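Local coordinates for uncharacterized protein MG296 homolog (PDB 2I15) that is of unknown function and folds as an all-helical member of the Mg296 family, packing against another copy of itself, at residues Leu12-Lys15 with Gln16-Thr20; Phe68-Ser71 with Ser72-Lys76. One frame throughout, in Å; residues are numbered along the deposited sequence.

Contact 1 of 2, residues Leu12-Lys15 with Gln16-Thr20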
ATOM      1  N   LEU A  12     -31.670 -35.522  -7.198  1.00 29.97           N
ATOM      2  CA  LEU A  12     -31.213 -36.374  -8.290  1.00 30.08           C
ATOM      3  C   LEU A  12     -30.471 -35.562  -9.334  1.00 28.79           C
ATOM      4  O   LEU A  12     -29.315 -35.857  -9.669  1.00 28.61           O
ATOM      5  CB  LEU A  12     -32.407 -37.058  -8.987  1.00 71.28           C
ATOM      6  CG  LEU A  12     -32.616 -36.603 -10.449  1.00 72.93           C
ATOM      7  CD1 LEU A  12     -31.756 -37.463 -11.372  1.00 71.70           C
ATOM      8  CD2 LEU A  12     -34.076 -36.612 -10.872  1.00 72.65           C
ATOM      9  N   ALA A  13     -31.171 -34.567  -9.870  1.00 33.79           N
ATOM     10  CA  ALA A  13     -30.657 -33.715 -10.931  1.00 33.55           C
ATOM     11  C   ALA A  13     -29.374 -32.998 -10.558  1.00 32.62           C
ATOM     12  O   ALA A  13     -28.434 -32.956 -11.344  1.00 32.33           O
ATOM     13  CB  ALA A  13     -31.741 -32.707 -11.348  1.00 31.45           C
ATOM     14  N   LEU A  14     -29.352 -32.407  -9.368  1.00 33.47           N
ATOM     15  CA  LEU A  14     -28.167 -31.712  -8.894  1.00 33.98           C
ATOM     16  C   LEU A  14     -26.987 -32.666  -9.056  1.00 35.03           C
ATOM     17  O   LEU A  14     -25.959 -32.318  -9.643  1.00 35.44           O
ATOM     18  CB  LEU A  14     -28.326 -31.328  -7.427  1.00 33.77           C
ATOM     19  CG  LEU A  14     -27.793 -29.969  -6.972  1.00 34.94           C
ATOM     20  CD1 LEU A  14     -27.542 -30.018  -5.455  1.00 31.12           C
ATOM     21  CD2 LEU A  14     -26.510 -29.592  -7.719  1.00 33.83           C
ATOM     22  N   LYS A  15     -27.174 -33.888  -8.565  1.00 29.94           N
ATOM     23  CA  LYS A  15     -26.157 -34.934  -8.639  1.00 31.95           C
ATOM     24  C   LYS A  15     -25.795 -35.260 -10.098  1.00 33.12           C
ATOM     25  O   LYS A  15     -24.616 -35.351 -10.473  1.00 32.15           O
ATOM     26  CB  LYS A  15     -26.671 -36.203  -7.953  1.00 33.22           C
ATOM     27  CG  LYS A  15     -25.643 -37.307  -7.880  1.00 33.54           C
ATOM     28  CD  LYS A  15     -26.284 -38.631  -7.511  1.00 34.13           C
ATOM     29  CE  LYS A  15     -27.204 -39.128  -8.610  1.00 33.97           C
ATOM     30  NZ  LYS A  15     -26.490 -39.318  -9.908  1.00 35.07           N
ATOM     31  N   GLN A  16     -26.830 -35.456 -10.908  1.00 65.88           N
ATOM     32  CA  GLN A  16     -26.680 -35.773 -12.325  1.00 65.71           C
ATOM     33  C   GLN A  16     -25.827 -34.691 -12.989  1.00 63.52           C
ATOM     34  O   GLN A  16     -24.963 -34.972 -13.820  1.00 62.91           O
ATOM     35  CB  GLN A  16     -28.062 -35.799 -12.989  1.00 56.38           C
ATOM     36  CG  GLN A  16     -28.188 -36.659 -14.234  1.00 59.22           C
ATOM     37  CD  GLN A  16     -28.503 -38.097 -13.893  1.00 61.62           C
ATOM     38  OE1 GLN A  16     -27.640 -38.837 -13.423  1.00 64.06           O
ATOM     39  NE2 GLN A  16     -29.753 -38.496 -14.107  1.00 61.08           N
ATOM     40  N   PHE A  17     -26.086 -33.447 -12.605  1.00 33.47           N
ATOM     41  CA  PHE A  17     -25.389 -32.288 -13.164  1.00 31.76           C
ATOM     42  C   PHE A  17     -23.869 -32.204 -12.902  1.00 31.14           C
ATOM     43  O   PHE A  17     -23.068 -32.135 -13.843  1.00 29.67           O
ATOM     44  CB  PHE A  17     -26.063 -31.001 -12.659  1.00 32.69           C
ATOM     45  CG  PHE A  17     -25.360 -29.755 -13.078  1.00 31.35           C
ATOM     46  CD1 PHE A  17     -25.533 -29.240 -14.347  1.00 32.26           C
ATOM     47  CD2 PHE A  17     -24.460 -29.142 -12.222  1.00 31.57           C
ATOM     48  CE1 PHE A  17     -24.810 -28.128 -14.761  1.00 32.83           C
ATOM     49  CE2 PHE A  17     -23.731 -28.035 -12.617  1.00 29.60           C
ATOM     50  CZ  PHE A  17     -23.903 -27.526 -13.888  1.00 32.39           C
ATOM     51  N   VAL A  18     -23.469 -32.207 -11.630  1.00 36.50           N
ATOM     52  CA  VAL A  18     -22.050 -32.100 -11.304  1.00 35.36           C
ATOM     53  C   VAL A  18     -21.348 -33.377 -11.782  1.00 34.47           C
ATOM     54  O   VAL A  18     -20.166 -33.359 -12.133  1.00 32.83           O
ATOM     55  CB  VAL A  18     -21.843 -31.861  -9.778  1.00 27.89           C
ATOM     56  CG1 VAL A  18     -23.123 -31.319  -9.153  1.00 28.10           C
ATOM     57  CG2 VAL A  18     -21.422 -33.097  -9.100  1.00 28.68           C
ATOM     58  N   GLN A  19     -22.101 -34.477 -11.806  1.00 26.90           N
ATOM     59  CA  GLN A  19     -21.604 -35.768 -12.271  1.00 26.90           C
ATOM     60  C   GLN A  19     -21.269 -35.673 -13.776  1.00 24.92           C
ATOM     61  O   GLN A  19     -20.157 -35.999 -14.189  1.00 21.42           O
ATOM     62  CB  GLN A  19     -22.681 -36.834 -12.018  1.00 47.52           C
ATOM     63  CG  GLN A  19     -22.240 -38.308 -12.088  1.00 51.04           C
ATOM     64  CD  GLN A  19     -23.316 -39.272 -11.536  1.00 54.06           C
ATOM     65  OE1 GLN A  19     -23.161 -39.862 -10.457  1.00 55.65           O
ATOM     66  NE2 GLN A  19     -24.410 -39.422 -12.280  1.00 54.79           N
ATOM     67  N   THR A  20     -22.230 -35.198 -14.575  1.00 28.22           N
ATOM     68  CA  THR A  20     -22.073 -35.039 -16.027  1.00 26.90           C
ATOM     69  C   THR A  20     -21.010 -33.969 -16.322  1.00 28.06           C
ATOM     70  O   THR A  20     -20.186 -34.089 -17.234  1.00 25.49           O
ATOM     71  CB  THR A  20     -23.407 -34.618 -16.668  1.00 19.56           C
ATOM     72  OG1 THR A  20     -24.374 -35.666 -16.490  1.00 19.76           O
ATOM     73  CG2 THR A  20     -23.223 -34.380 -18.170  1.00 18.76           C
TER

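Contact 2 of 2, residues Phe68-Ser71 with Ser72-Lys76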
ATOM      1  N   PHE A  68      -7.819 -13.306  13.056  1.00 29.38           N
ATOM      2  CA  PHE A  68      -7.718 -11.876  13.403  1.00 30.47           C
ATOM      3  C   PHE A  68      -6.803 -11.760  14.598  1.00 30.69           C
ATOM      4  O   PHE A  68      -5.915 -10.907  14.648  1.00 30.27           O
ATOM      5  CB  PHE A  68      -9.075 -11.293  13.808  1.00 44.22           C
ATOM      6  CG  PHE A  68      -9.884 -10.751  12.669  1.00 46.36           C
ATOM      7  CD1 PHE A  68     -11.270 -10.655  12.782  1.00 49.22           C
ATOM      8  CD2 PHE A  68      -9.277 -10.339  11.487  1.00 47.08           C
ATOM      9  CE1 PHE A  68     -12.034 -10.161  11.729  1.00 52.18           C
ATOM     10  CE2 PHE A  68     -10.032  -9.847  10.432  1.00 50.96           C
ATOM     11  CZ  PHE A  68     -11.416  -9.759  10.552  1.00 52.95           C
ATOM     12  N   PHE A  69      -7.042 -12.633  15.570  1.00 44.76           N
ATOM     13  CA  PHE A  69      -6.243 -12.666  16.778  1.00 45.61           C
ATOM     14  C   PHE A  69      -4.808 -12.915  16.377  1.00 44.81           C
ATOM     15  O   PHE A  69      -3.887 -12.306  16.920  1.00 44.43           O
ATOM     16  CB  PHE A  69      -6.732 -13.777  17.699  1.00 56.14           C
ATOM     17  CG  PHE A  69      -7.988 -13.437  18.437  1.00 59.48           C
ATOM     18  CD1 PHE A  69      -8.463 -14.280  19.436  1.00 62.36           C
ATOM     19  CD2 PHE A  69      -8.682 -12.260  18.161  1.00 60.66           C
ATOM     20  CE1 PHE A  69      -9.612 -13.956  20.159  1.00 63.82           C
ATOM     21  CE2 PHE A  69      -9.834 -11.924  18.875  1.00 63.43           C
ATOM     22  CZ  PHE A  69     -10.300 -12.773  19.878  1.00 63.83           C
ATOM     23  N   ILE A  70      -4.621 -13.802  15.409  1.00 33.56           N
ATOM     24  CA  ILE A  70      -3.284 -14.099  14.942  1.00 33.81           C
ATOM     25  C   ILE A  70      -2.690 -12.954  14.097  1.00 32.44           C
ATOM     26  O   ILE A  70      -1.492 -12.696  14.166  1.00 32.60           O
ATOM     27  CB  ILE A  70      -3.276 -15.439  14.168  1.00 63.96           C
ATOM     28  CG1 ILE A  70      -3.144 -16.587  15.173  1.00 66.74           C
ATOM     29  CG2 ILE A  70      -2.139 -15.470  13.144  1.00 63.12           C
ATOM     30  CD1 ILE A  70      -3.256 -17.969  14.568  1.00 68.50           C
ATOM     31  N   SER A  71      -3.515 -12.273  13.304  1.00 32.97           N
ATOM     32  CA  SER A  71      -3.019 -11.169  12.487  1.00 31.14           C
ATOM     33  C   SER A  71      -2.531 -10.087  13.446  1.00 32.70           C
ATOM     34  O   SER A  71      -1.434  -9.550  13.300  1.00 31.61           O
ATOM     35  CB  SER A  71      -4.137 -10.595  11.606  1.00 24.76           C
ATOM     36  OG  SER A  71      -3.707  -9.478  10.833  1.00 21.69           O
ATOM     37  N   SER A  72      -3.343  -9.792  14.450  1.00 35.21           N
ATOM     38  CA  SER A  72      -3.011  -8.761  15.415  1.00 36.96           C
ATOM     39  C   SER A  72      -1.736  -9.080  16.181  1.00 37.41           C
ATOM     40  O   SER A  72      -0.920  -8.197  16.434  1.00 38.69           O
ATOM     41  CB  SER A  72      -4.176  -8.584  16.389  1.00 70.40           C
ATOM     42  OG  SER A  72      -4.340  -7.220  16.749  1.00 74.30           O
ATOM     43  N   GLU A  73      -1.563 -10.342  16.543  1.00 38.44           N
ATOM     44  CA  GLU A  73      -0.399 -10.757  17.305  1.00 41.81           C
ATOM     45  C   GLU A  73       0.886 -10.666  16.488  1.00 41.75           C
ATOM     46  O   GLU A  73       1.917 -10.231  16.995  1.00 42.30           O
ATOM     47  CB  GLU A  73      -0.604 -12.190  17.822  1.00 79.36           C
ATOM     48  CG  GLU A  73      -0.082 -12.468  19.231  1.00 83.54           C
ATOM     49  CD  GLU A  73       1.331 -13.040  19.253  1.00 87.96           C
ATOM     50  OE1 GLU A  73       1.634 -13.899  18.391  1.00 89.01           O
ATOM     51  OE2 GLU A  73       2.134 -12.651  20.139  1.00 90.20           O
ATOM     52  N   VAL A  74       0.839 -11.053  15.221  1.00 44.12           N
ATOM     53  CA  VAL A  74       2.052 -11.012  14.421  1.00 45.85           C
ATOM     54  C   VAL A  74       2.477  -9.624  13.968  1.00 46.34           C
ATOM     55  O   VAL A  74       3.656  -9.418  13.681  1.00 48.41           O
ATOM     56  CB  VAL A  74       1.960 -11.940  13.183  1.00 97.71           C
ATOM     57  CG1 VAL A  74       1.741 -13.377  13.632  1.00 97.18           C
ATOM     58  CG2 VAL A  74       0.849 -11.476  12.262  1.00 99.14           C
ATOM     59  N   VAL A  75       1.550  -8.672  13.898  1.00 36.13           N
ATOM     60  CA  VAL A  75       1.923  -7.321  13.465  1.00 36.27           C
ATOM     61  C   VAL A  75       2.290  -6.379  14.600  1.00 39.67           C
ATOM     62  O   VAL A  75       2.980  -5.392  14.370  1.00 38.50           O
ATOM     63  CB  VAL A  75       0.813  -6.632  12.647  1.00 17.39           C
ATOM     64  CG1 VAL A  75       0.491  -7.456  11.409  1.00 14.47           C
ATOM     65  CG2 VAL A  75      -0.424  -6.427  13.507  1.00 15.56           C
ATOM     66  N   LYS A  76       1.829  -6.678  15.814  1.00 44.75           N
ATOM     67  CA  LYS A  76       2.122  -5.825  16.968  1.00 49.81           C
ATOM     68  C   LYS A  76       3.570  -5.972  17.392  1.00 52.35           C
ATOM     69  O   LYS A  76       3.849  -6.419  18.500  1.00 51.12           O
ATOM     70  CB  LYS A  76       1.232  -6.178  18.161  1.00 74.66           C
ATOM     71  CG  LYS A  76       1.369  -7.615  18.626  1.00 76.09           C
ATOM     72  CD  LYS A  76       1.234  -7.730  20.131  1.00 76.73           C
ATOM     73  CE  LYS A  76       1.400  -9.178  20.568  1.00 76.31           C
ATOM     74  NZ  LYS A  76       0.404  -9.561  21.605  1.00 77.29           N
TER

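Contact 1 of 2, residues Leu12-Lys15 with Gln16-Thr20
Q16 meets L12 one turn back through both backbone and side chain. Its backbone N lies 2.8 Å from L12 O, an i to i+4 hydrogen bond. With the chain bent at chi2 (86°), the side-chain amide swings beside the leucine, where NE2 lies 3.5 Å from L12 CD1 and the two side chains cross at a slant. The approach of the amide nitrogen to the methyl is only approximate, since Q16 is poorly ordered. F17 N then bonds to A13 O at 2.7 Å; its CB rests beside that same oxygen, while the ring leads away from the preceding turn. V18 N closes the following bond on L14 O at 3.2 Å. V18 CG1 lies 4.1 Å from L14 CD2, a modest apolar touch between side chains set aslant; the valine has an unusual torsion (chi1 -20°), which suggests that the position of its methyls is only approximate. Q19 N is bonded to K15 O, though that oxygen is less surely placed. The two side chains run side by side in the same direction, and bends at chi3 and chi4 of the lysine bring K15 NZ near the end of Q19. T20 finishes the series by gripping Q16 O twice, through OG1 and through N, each at 2.8 Å and from opposite faces of the carbonyl plane. The hydroxyl is a second donor to that oxygen, as threonines in helices often supply. Unbroken i to i+4 bonding marks a regular alpha helix, here the surface helix 9-23.

Contact 2 of 2, residues Phe68-Ser71 with Ser72-Lys76
The last turns of an alpha helix, 57-75, make up this contact, at a place where the helix packs on helix 92-113 of the all-helical fold and also meets a second subunit. S72 N donates to F68 O at 2.8 Å, and the same i to i+4 bonding continues from E73 N to F69 O, V74 N to I70 O and V75 N to S71 O. The E73 and V75 bonds are more bent at the hydrogen than those of S72 and V74. On the exposed flank I70 CG2 faces V74 CG1 at 4.4 Å, a loose apolar touch. V74 has CG1 anti to its carbonyl carbon (chi1 -60°), which leaves CG2 over the preceding turn, 3.2 Å from S71 O. Turned inward, F68 meets the ring of F106 edge to face, while S71 and S72 both rest on F99. L11 of the second subunit packs against S72 and K76. K76 is the first residue to leave helical geometry, yet its N still bonds to S72 O. The side chain of K76 reaches toward E73, whose chain is bent at chi2, and the pair ends in a long salt bridge, K76 NZ to E73 OE2 at 3.8 Å.

In the fold
Contacts 1 and 2 illustrate how the same local bonding serves different surroundings. They lie on opposite sides of the chain's centre, their own centres about 43 Å apart and their nearest atoms about 30 Å apart, and they do not touch. The centre of contact 1 is about 29 Å from that of the chain, on an N-terminal helix that reaches away from the body; contact 2, about 15 Å between the same centres, is partly buried. No other chain of the assembly touches this chain's own 12-20. The K15 and V18 that pack on F69 and F68 belong to the second subunit, whose helix 9-23 thus covers helix 57-75 here.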